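Local structure of Xcc_ctr_pt (Xanthomonas campestris pv. campestris, 6NJW) at residues A[78-83]-A[208-213]; A[137-142]-A[168-173]; A[18-23]-A[50-55]. The protein is the C-terminal Toprim-containing region of a Class 2 OLD family nuclease, which probably cleaves nucleic acid by a two-metal mechanism. One frame throughout, in Å; residues are numbered along the deposited sequence.

Interaction 1 of 3, residues A[78-83]-A[208-213]; sequences VILTDR and AYIRSA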
loop_
_atom_site.group_PDB
_atom_site.type_symbol
_atom_site.label_atom_id
_atom_site.label_comp_id
_atom_site.label_asym_id
_atom_site.label_seq_id
_atom_site.Cartn_x
_atom_site.Cartn_y
_atom_site.Cartn_z
ATOM N N VAL A 78 -3.548 0.459 -10.286
ATOM C CA VAL A 78 -2.747 1.432 -9.559
ATOM C C VAL A 78 -1.600 0.683 -8.887
ATOM O O VAL A 78 -1.616 -0.535 -8.778
ATOM C CB VAL A 78 -3.586 2.207 -8.522
ATOM C CG1 VAL A 78 -4.627 3.067 -9.232
ATOM C CG2 VAL A 78 -4.268 1.235 -7.542
ATOM N N ILE A 79 -0.600 1.428 -8.420
ATOM C CA ILE A 79 0.530 0.847 -7.696
ATOM C C ILE A 79 0.730 1.602 -6.390
ATOM O O ILE A 79 0.649 2.831 -6.361
ATOM C CB ILE A 79 1.828 0.897 -8.539
ATOM C CG1 ILE A 79 1.810 -0.183 -9.620
ATOM C CG2 ILE A 79 3.073 0.756 -7.652
ATOM C CD1 ILE A 79 2.906 0.009 -10.690
ATOM N N LEU A 80 1.022 0.865 -5.323
ATOM C CA LEU A 80 1.437 1.411 -4.036
ATOM C C LEU A 80 2.806 0.833 -3.723
ATOM O O LEU A 80 2.952 -0.391 -3.621
ATOM C CB LEU A 80 0.443 1.035 -2.927
ATOM C CG LEU A 80 -0.942 1.651 -3.125
ATOM C CD1 LEU A 80 -2.005 0.987 -2.260
ATOM C CD2 LEU A 80 -0.803 3.108 -2.762
ATOM N N THR A 81 3.802 1.697 -3.561
ATOM C CA THR A 81 5.149 1.195 -3.313
ATOM C C THR A 81 5.891 2.179 -2.418
ATOM O O THR A 81 5.468 3.326 -2.246
ATOM C CB THR A 81 5.900 0.952 -4.632
ATOM O OG1 THR A 81 7.083 0.166 -4.388
ATOM C CG2 THR A 81 6.264 2.261 -5.294
ATOM N N ASP A 82 6.996 1.706 -1.832
ATOM C CA ASP A 82 7.759 2.458 -0.837
ATOM C C ASP A 82 8.979 3.121 -1.464
ATOM O O ASP A 82 9.662 2.522 -2.301
ATOM C CB ASP A 82 8.212 1.540 0.299
ATOM C CG ASP A 82 7.056 1.082 1.168
ATOM O OD1 ASP A 82 5.960 1.659 1.036
ATOM O OD2 ASP A 82 7.236 0.150 1.975
ATOM N N ARG A 83 9.270 4.353 -1.032
ATOM C CA ARG A 83 10.370 5.095 -1.645
ATOM C C ARG A 83 11.706 4.394 -1.440
ATOM O O ARG A 83 12.525 4.331 -2.367
ATOM C CB ARG A 83 10.449 6.520 -1.097
ATOM C CG ARG A 83 11.384 7.401 -1.931
ATOM C CD ARG A 83 11.555 8.783 -1.329
ATOM N NE ARG A 83 12.227 9.712 -2.232
ATOM C CZ ARG A 83 11.604 10.674 -2.907
ATOM N NH1 ARG A 83 10.291 10.825 -2.778
ATOM N NH2 ARG A 83 12.286 11.480 -3.711
ATOM N N ALA A 208 -1.718 9.118 2.977
ATOM C CA ALA A 208 -2.099 9.854 1.776
ATOM C C ALA A 208 -1.886 9.031 0.503
ATOM O O ALA A 208 -2.694 9.105 -0.434
ATOM C CB ALA A 208 -1.319 11.164 1.703
ATOM N N TYR A 209 -0.811 8.248 0.432
ATOM C CA TYR A 209 -0.584 7.508 -0.806
ATOM C C TYR A 209 -1.650 6.434 -1.018
ATOM O O TYR A 209 -2.019 6.148 -2.163
ATOM C CB TYR A 209 0.838 6.930 -0.840
ATOM C CG TYR A 209 1.098 5.658 -0.056
ATOM C CD1 TYR A 209 0.930 5.607 1.328
ATOM C CD2 TYR A 209 1.555 4.519 -0.693
ATOM C CE1 TYR A 209 1.191 4.435 2.048
ATOM C CE2 TYR A 209 1.809 3.337 0.020
ATOM C CZ TYR A 209 1.630 3.308 1.385
ATOM O OH TYR A 209 1.885 2.141 2.087
ATOM N N ILE A 210 -2.195 5.878 0.065
ATOM C CA ILE A 210 -3.257 4.883 -0.058
ATOM C C ILE A 210 -4.566 5.541 -0.486
ATOM O O ILE A 210 -5.277 5.032 -1.362
ATOM C CB ILE A 210 -3.406 4.108 1.268
ATOM C CG1 ILE A 210 -2.183 3.198 1.497
ATOM C CG2 ILE A 210 -4.696 3.290 1.300
ATOM C CD1 ILE A 210 -2.271 2.375 2.777
ATOM N N ARG A 211 -4.919 6.673 0.126
ATOM C CA ARG A 211 -6.109 7.396 -0.323
ATOM C C ARG A 211 -6.001 7.783 -1.799
ATOM O O ARG A 211 -6.969 7.659 -2.561
ATOM C CB ARG A 211 -6.330 8.645 0.535
ATOM C CG ARG A 211 -7.568 9.457 0.099
ATOM C CD ARG A 211 -7.721 10.765 0.890
ATOM N NE ARG A 211 -7.691 10.532 2.325
ATOM C CZ ARG A 211 -8.781 10.328 3.053
ATOM N NH1 ARG A 211 -9.961 10.345 2.463
ATOM N NH2 ARG A 211 -8.693 10.122 4.363
ATOM N N SER A 212 -4.827 8.243 -2.219
ATOM C CA SER A 212 -4.617 8.620 -3.609
ATOM C C SER A 212 -4.839 7.445 -4.547
ATOM O O SER A 212 -5.497 7.588 -5.586
ATOM C CB SER A 212 -3.202 9.172 -3.786
ATOM O OG SER A 212 -3.109 10.498 -3.288
ATOM N N ALA A 213 -4.306 6.274 -4.199
ATOM C CA ALA A 213 -4.449 5.132 -5.089
ATOM C C ALA A 213 -5.883 4.654 -5.120
ATOM O O ALA A 213 -6.391 4.288 -6.181
ATOM C CB ALA A 213 -3.528 3.987 -4.660
#
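Strand 78-82 of the Toprim fold runs almost antiparallel to helix 208-213, with 170° between their directions and axes 8.8 Å apart. Leu80 faces Tyr209 and Ala213 across this gap, while Val78 meets Ala213 two residues earlier on the strand. The strand belongs to the parallel sheet, bonded on one side to strand 22-26 and on the other to strand 127-130 and Gly126 just before it. The helix covers one face of that sheet. The contact is buried, and its main body is apolar.

Leu80 carries most of it. Its CG lies anti to the carbonyl carbon (chi1 -65°), and its CD2 branch enters between Tyr209 and Ala213. Leu80 CD2 is 3.4 Å from Ala213 CB, which is tighter than usual for two carbons. Leu80 CD2 also lies 3.4 Å from Tyr209 CD2, obliquely to the ring, and 3.3 Å from Tyr209 O. Leu80 CB sits near Tyr209 CE2. At the other end Val78 CG1 packs against Ala213 O, and Val78 CG2 lies 4.1 Å from Ala213 CB. On the helix, Ile210 CG1 lies over one face of the Tyr209 ring, offset toward its rim.

The strand's last residue reaches the metal centre. Asp82 and Tyr209 belong to the magnesium site seen in this structure. Thr81, whose CB points away from the helix, is hydrogen-bonded through OG1 to Glu27, a magnesium-binding residue that holds no metal here. Tyr209 CG sits between backbone N and carbonyl carbon (chi1 80°). The ring runs toward the end of the strand, where Tyr209 OH lies 4.2 Å from Asp82 OD1.

Interaction 2 of 3, residues A[137-142]-A[168-173]; sequences ELFAGG and QWVDDP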
loop_
_atom_site.group_PDB
_atom_site.type_symbol
_atom_site.label_atom_id
_atom_site.label_comp_id
_atom_site.label_asym_id
_atom_site.label_seq_id
_atom_site.Cartn_x
_atom_site.Cartn_y
_atom_site.Cartn_z
ATOM N N GLU A 137 4.648 4.339 9.811
ATOM C CA GLU A 137 3.751 5.474 9.589
ATOM C C GLU A 137 2.470 5.326 10.405
ATOM O O GLU A 137 2.051 6.259 11.098
ATOM C CB GLU A 137 3.430 5.629 8.102
ATOM C CG GLU A 137 2.175 6.475 7.871
ATOM C CD GLU A 137 2.188 7.279 6.578
ATOM O OE1 GLU A 137 3.035 7.011 5.696
ATOM O OE2 GLU A 137 1.334 8.194 6.447
ATOM N N LEU A 138 1.841 4.148 10.356
ATOM C CA LEU A 138 0.603 3.963 11.109
ATOM C C LEU A 138 0.833 4.106 12.607
ATOM O O LEU A 138 -0.014 4.652 13.322
ATOM C CB LEU A 138 -0.009 2.599 10.804
ATOM C CG LEU A 138 -0.414 2.356 9.354
ATOM C CD1 LEU A 138 -0.886 0.923 9.204
ATOM C CD2 LEU A 138 -1.513 3.344 8.962
ATOM N N PHE A 139 1.961 3.590 13.112
ATOM C CA PHE A 139 2.239 3.730 14.535
ATOM C C PHE A 139 2.363 5.194 14.921
ATOM O O PHE A 139 1.838 5.619 15.955
ATOM C CB PHE A 139 3.517 2.981 14.920
ATOM C CG PHE A 139 3.666 2.787 16.396
ATOM C CD1 PHE A 139 4.237 3.771 17.182
ATOM C CD2 PHE A 139 3.205 1.632 17.007
ATOM C CE1 PHE A 139 4.359 3.603 18.544
ATOM C CE2 PHE A 139 3.326 1.458 18.368
ATOM C CZ PHE A 139 3.901 2.452 19.138
ATOM N N ALA A 140 3.078 5.971 14.111
ATOM C CA ALA A 140 3.261 7.386 14.398
ATOM C C ALA A 140 2.027 8.197 14.032
ATOM O O ALA A 140 1.744 9.208 14.681
ATOM C CB ALA A 140 4.486 7.916 13.647
ATOM N N GLY A 141 1.272 7.755 13.028
ATOM C CA GLY A 141 0.139 8.519 12.543
ATOM C C GLY A 141 -1.211 8.140 13.118
ATOM O O GLY A 141 -2.211 8.166 12.395
ATOM N N GLY A 142 -1.269 7.779 14.398
ATOM C CA GLY A 142 -2.531 7.661 15.105
ATOM C C GLY A 142 -2.943 6.264 15.515
ATOM O O GLY A 142 -3.907 6.133 16.277
ATOM N N GLN A 168 6.870 3.111 25.739
ATOM C CA GLN A 168 7.565 4.371 25.502
ATOM C C GLN A 168 7.294 4.911 24.099
ATOM O O GLN A 168 7.133 6.126 23.918
ATOM C CB GLN A 168 9.057 4.155 25.752
ATOM C CG GLN A 168 10.010 5.169 25.188
ATOM C CD GLN A 168 11.434 4.845 25.597
ATOM O OE1 GLN A 168 11.662 3.940 26.406
ATOM N NE2 GLN A 168 12.401 5.568 25.034
ATOM N N TRP A 169 7.233 4.034 23.093
ATOM C CA TRP A 169 6.892 4.500 21.749
ATOM C C TRP A 169 5.465 5.020 21.692
ATOM O O TRP A 169 5.180 5.994 20.987
ATOM C CB TRP A 169 7.044 3.386 20.719
ATOM C CG TRP A 169 8.348 2.685 20.699
ATOM C CD1 TRP A 169 9.571 3.191 21.036
ATOM C CD2 TRP A 169 8.563 1.336 20.298
ATOM N NE1 TRP A 169 10.537 2.231 20.868
ATOM C CE2 TRP A 169 9.942 1.079 20.422
ATOM C CE3 TRP A 169 7.719 0.313 19.854
ATOM C CZ2 TRP A 169 10.497 -0.164 20.122
ATOM C CZ3 TRP A 169 8.270 -0.915 19.546
ATOM C CH2 TRP A 169 9.644 -1.147 19.685
ATOM N N VAL A 170 4.546 4.355 22.391
ATOM C CA VAL A 170 3.168 4.821 22.417
ATOM C C VAL A 170 3.096 6.209 23.036
ATOM O O VAL A 170 2.425 7.105 22.515
ATOM C CB VAL A 170 2.286 3.813 23.172
ATOM C CG1 VAL A 170 0.913 4.401 23.443
ATOM C CG2 VAL A 170 2.170 2.527 22.376
ATOM N N ASP A 171 3.813 6.416 24.145
ATOM C CA ASP A 171 3.808 7.710 24.816
ATOM C C ASP A 171 4.446 8.802 23.974
ATOM O O ASP A 171 4.185 9.981 24.214
ATOM C CB ASP A 171 4.528 7.604 26.162
ATOM C CG ASP A 171 3.767 6.762 27.162
ATOM O OD1 ASP A 171 2.546 6.572 26.960
ATOM O OD2 ASP A 171 4.381 6.287 28.148
ATOM N N ASP A 172 5.270 8.447 22.995
ATOM C CA ASP A 172 5.928 9.433 22.141
ATOM C C ASP A 172 6.224 8.803 20.792
ATOM O O ASP A 172 7.371 8.460 20.481
ATOM C CB ASP A 172 7.205 9.960 22.794
ATOM C CG ASP A 172 7.820 11.116 22.030
ATOM O OD1 ASP A 172 7.320 11.450 20.933
ATOM O OD2 ASP A 172 8.815 11.682 22.527
ATOM N N PRO A 173 5.204 8.670 19.937
ATOM C CA PRO A 173 5.400 7.992 18.643
ATOM C C PRO A 173 6.418 8.662 17.744
ATOM O O PRO A 173 6.742 8.102 16.688
ATOM C CB PRO A 173 3.998 8.016 18.017
ATOM C CG PRO A 173 3.322 9.180 18.671
ATOM C CD PRO A 173 3.831 9.173 20.089
#
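Phe139 of helix 134-154 reaches across to the last turn of helix 160-171. The phenyl ring makes the larger share of the apolar contacts. Phe139 CG is anti to the backbone N (chi1 -165°), which carries the ring out to Trp169 and Val170. Phe139 CE1 lies 3.5 Å from Trp169 CB and also near Trp169 O. Phe139 CZ meets Val170 CG2 at 3.7 Å and approaches the edge of the indole. The Phe139 side chain crosses those of Trp169 and Val170 at about a right angle. Trp169 C and Val170 N lie in plane at the edge of the phenyl ring, which therefore points into the helix backbone.

Pro173 supplies the rest, through aliphatic carbon and backbone oxygen contacts. It follows the helix end, and its CB is directed toward helix 134-154. Pro173 CB sits 3.7 Å from Ala140 CA and 3.8 Å from Phe139 O. Ala140 CB approaches Pro173 O.

Leu181 of helix 178-188 touches both Phe139 and Trp169, so three helices meet here. This is helix packing away from the metal site. The contact between the two segments is built from carbon against carbon and carbon against backbone oxygen, which implies that shape and burial of apolar surface hold it rather than directed polar bonds.

Interaction 3 of 3, residues A[18-23]-A[50-55]; sequences FFSRGV and GITVCS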
loop_
_atom_site.group_PDB
_atom_site.type_symbol
_atom_site.label_atom_id
_atom_site.label_comp_id
_atom_site.label_asym_id
_atom_site.label_seq_id
_atom_site.Cartn_x
_atom_site.Cartn_y
_atom_site.Cartn_z
ATOM N N PHE A 18 -8.202 -12.000 -14.066
ATOM C CA PHE A 18 -8.935 -12.119 -15.325
ATOM C C PHE A 18 -10.429 -11.838 -15.176
ATOM O O PHE A 18 -11.100 -11.624 -16.191
ATOM C CB PHE A 18 -8.722 -13.510 -15.938
ATOM C CG PHE A 18 -7.457 -13.627 -16.764
ATOM C CD1 PHE A 18 -6.219 -13.780 -16.147
ATOM C CD2 PHE A 18 -7.511 -13.584 -18.152
ATOM C CE1 PHE A 18 -5.047 -13.888 -16.904
ATOM C CE2 PHE A 18 -6.355 -13.695 -18.916
ATOM C CZ PHE A 18 -5.117 -13.844 -18.292
ATOM N N PHE A 19 -10.965 -11.814 -13.956
ATOM C CA PHE A 19 -12.376 -11.509 -13.733
ATOM C C PHE A 19 -12.612 -10.102 -13.185
ATOM O O PHE A 19 -13.756 -9.760 -12.872
ATOM C CB PHE A 19 -12.995 -12.533 -12.774
ATOM C CG PHE A 19 -13.263 -13.884 -13.397
ATOM C CD1 PHE A 19 -13.245 -14.052 -14.778
ATOM C CD2 PHE A 19 -13.534 -14.986 -12.595
ATOM C CE1 PHE A 19 -13.491 -15.300 -15.347
ATOM C CE2 PHE A 19 -13.783 -16.231 -13.154
ATOM C CZ PHE A 19 -13.763 -16.387 -14.534
ATOM N N SER A 20 -11.578 -9.268 -13.083
ATOM C CA SER A 20 -11.684 -8.008 -12.354
ATOM C C SER A 20 -11.927 -6.812 -13.269
ATOM O O SER A 20 -11.554 -6.812 -14.442
ATOM C CB SER A 20 -10.416 -7.764 -11.538
ATOM O OG SER A 20 -10.137 -8.910 -10.761
ATOM N N ARG A 21 -12.563 -5.777 -12.712
ATOM C CA ARG A 21 -12.660 -4.504 -13.413
ATOM C C ARG A 21 -11.451 -3.612 -13.158
ATOM O O ARG A 21 -11.158 -2.736 -13.983
ATOM C CB ARG A 21 -13.942 -3.764 -13.007
ATOM C CG ARG A 21 -15.245 -4.503 -13.347
ATOM C CD ARG A 21 -16.472 -3.665 -12.949
ATOM N NE ARG A 21 -17.740 -4.378 -13.129
ATOM C CZ ARG A 21 -18.474 -4.308 -14.235
ATOM N NH1 ARG A 21 -18.064 -3.558 -15.253
ATOM N NH2 ARG A 21 -19.616 -4.982 -14.329
ATOM N N GLY A 22 -10.733 -3.838 -12.057
ATOM C CA GLY A 22 -9.567 -3.039 -11.723
ATOM C C GLY A 22 -8.686 -3.802 -10.763
ATOM O O GLY A 22 -9.129 -4.759 -10.115
ATOM N N VAL A 23 -7.414 -3.384 -10.685
ATOM C CA VAL A 23 -6.436 -4.078 -9.848
ATOM C C VAL A 23 -5.611 -3.058 -9.072
ATOM O O VAL A 23 -5.111 -2.097 -9.653
ATOM C CB VAL A 23 -5.486 -4.977 -10.659
ATOM C CG1 VAL A 23 -4.542 -5.700 -9.691
ATOM C CG2 VAL A 23 -6.274 -6.001 -11.450
ATOM N N GLY A 50 -15.692 -4.552 -8.262
ATOM C CA GLY A 50 -14.889 -5.442 -9.087
ATOM C C GLY A 50 -13.398 -5.168 -9.059
ATOM O O GLY A 50 -12.706 -5.465 -10.038
ATOM N N ILE A 51 -12.881 -4.579 -7.980
ATOM C CA ILE A 51 -11.452 -4.275 -7.864
ATOM C C ILE A 51 -10.805 -5.317 -6.969
ATOM O O ILE A 51 -11.280 -5.565 -5.855
ATOM C CB ILE A 51 -11.220 -2.856 -7.318
ATOM C CG1 ILE A 51 -11.770 -1.836 -8.307
ATOM C CG2 ILE A 51 -9.731 -2.590 -7.102
ATOM C CD1 ILE A 51 -12.018 -0.473 -7.724
ATOM N N THR A 52 -9.733 -5.944 -7.465
ATOM C CA THR A 52 -8.960 -6.938 -6.731
ATOM C C THR A 52 -7.648 -6.329 -6.256
ATOM O O THR A 52 -7.034 -5.534 -6.972
ATOM C CB THR A 52 -8.649 -8.158 -7.610
ATOM O OG1 THR A 52 -9.834 -8.595 -8.277
ATOM C CG2 THR A 52 -8.130 -9.306 -6.766
ATOM N N VAL A 53 -7.227 -6.694 -5.042
ATOM C CA VAL A 53 -5.934 -6.296 -4.491
ATOM C C VAL A 53 -4.962 -7.446 -4.703
ATOM O O VAL A 53 -5.228 -8.583 -4.292
ATOM C CB VAL A 53 -6.042 -5.934 -3.001
ATOM C CG1 VAL A 53 -4.712 -5.443 -2.479
ATOM C CG2 VAL A 53 -7.092 -4.845 -2.812
ATOM N N CYS A 54 -3.834 -7.156 -5.331
ATOM C CA CYS A 54 -2.883 -8.183 -5.726
ATOM C C CYS A 54 -1.507 -7.814 -5.185
ATOM O O CYS A 54 -0.982 -6.739 -5.486
ATOM C CB CYS A 54 -2.874 -8.335 -7.249
ATOM S SG CYS A 54 -1.472 -9.282 -7.879
ATOM N N SER A 55 -0.949 -8.685 -4.353
ATOM C CA SER A 55 0.405 -8.507 -3.853
ATOM C C SER A 55 1.393 -9.071 -4.864
ATOM O O SER A 55 1.272 -10.226 -5.269
ATOM C CB SER A 55 0.567 -9.221 -2.510
ATOM O OG SER A 55 1.933 -9.342 -2.179
#
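Gly50 O is gripped by two successive backbone amides, those of Arg21 and Gly22. The bond from Arg21 N is the shorter, 2.7 Å to Gly50 O, with the donor tilted 16° from the carbonyl plane. Gly22 N is 3.3 Å from Gly50 O and comes from above that plane. Gly50 has positive phi, and Arg21 CB lies 3.6 Å from Gly50 O.

Beyond this point the strands pair in parallel register, Gly22 with Ile51 and Val23 with Thr52. Thr52 N donates to Gly22 O at 3.0 Å, and the bond is fairly straight (163° at the hydrogen). CA-H...O contacts add to the pairing, from Ile51 CA to Gly22 O and from Val23 CA to Thr52 O.

Side chains join on the face carrying Val23 and Thr52. Thr52 OG1 lies 2.5 Å from Ser20 OG, as the donor, a distance short enough to treat with caution. Ser20 OG also bonds Glu16 O. Val23 CG1, anti to the backbone N (chi1 -178°), lies 4.0 Å from Cys54 CB. Leu68 touches Val23 and Tyr64 touches Cys54, both from helix 62-68. On the other face Ile51 packs under helix 208-226.

Strand 22-26, helix 29-41 and strand 51-55 form the first beta-alpha-beta unit of the parallel Toprim sheet, with 51-55 at its edge.

Interactions 1 and 3 share the Toprim sheet. Strand 77-82 neighbours strand 22-26, and Val78 N probably bonds to Val23 O at 3.1 Å. Their centres are 16 Å apart. Helix 208-226 spans both: its first turns pack on strand 78-82, and Ile217 and Ile221 further along touch Ile51. Interaction 1 supplies Asp82 and Tyr209 of the magnesium site, whereas the Cys54 side chain of interaction 3 lies about 13 Å from the ion. Interaction 2 belongs to the helical part that follows strand 127-130 and precedes helix 208-226. Its centre is 21 Å from that of interaction 1 and 33 Å from that of interaction 3, and it touches neither.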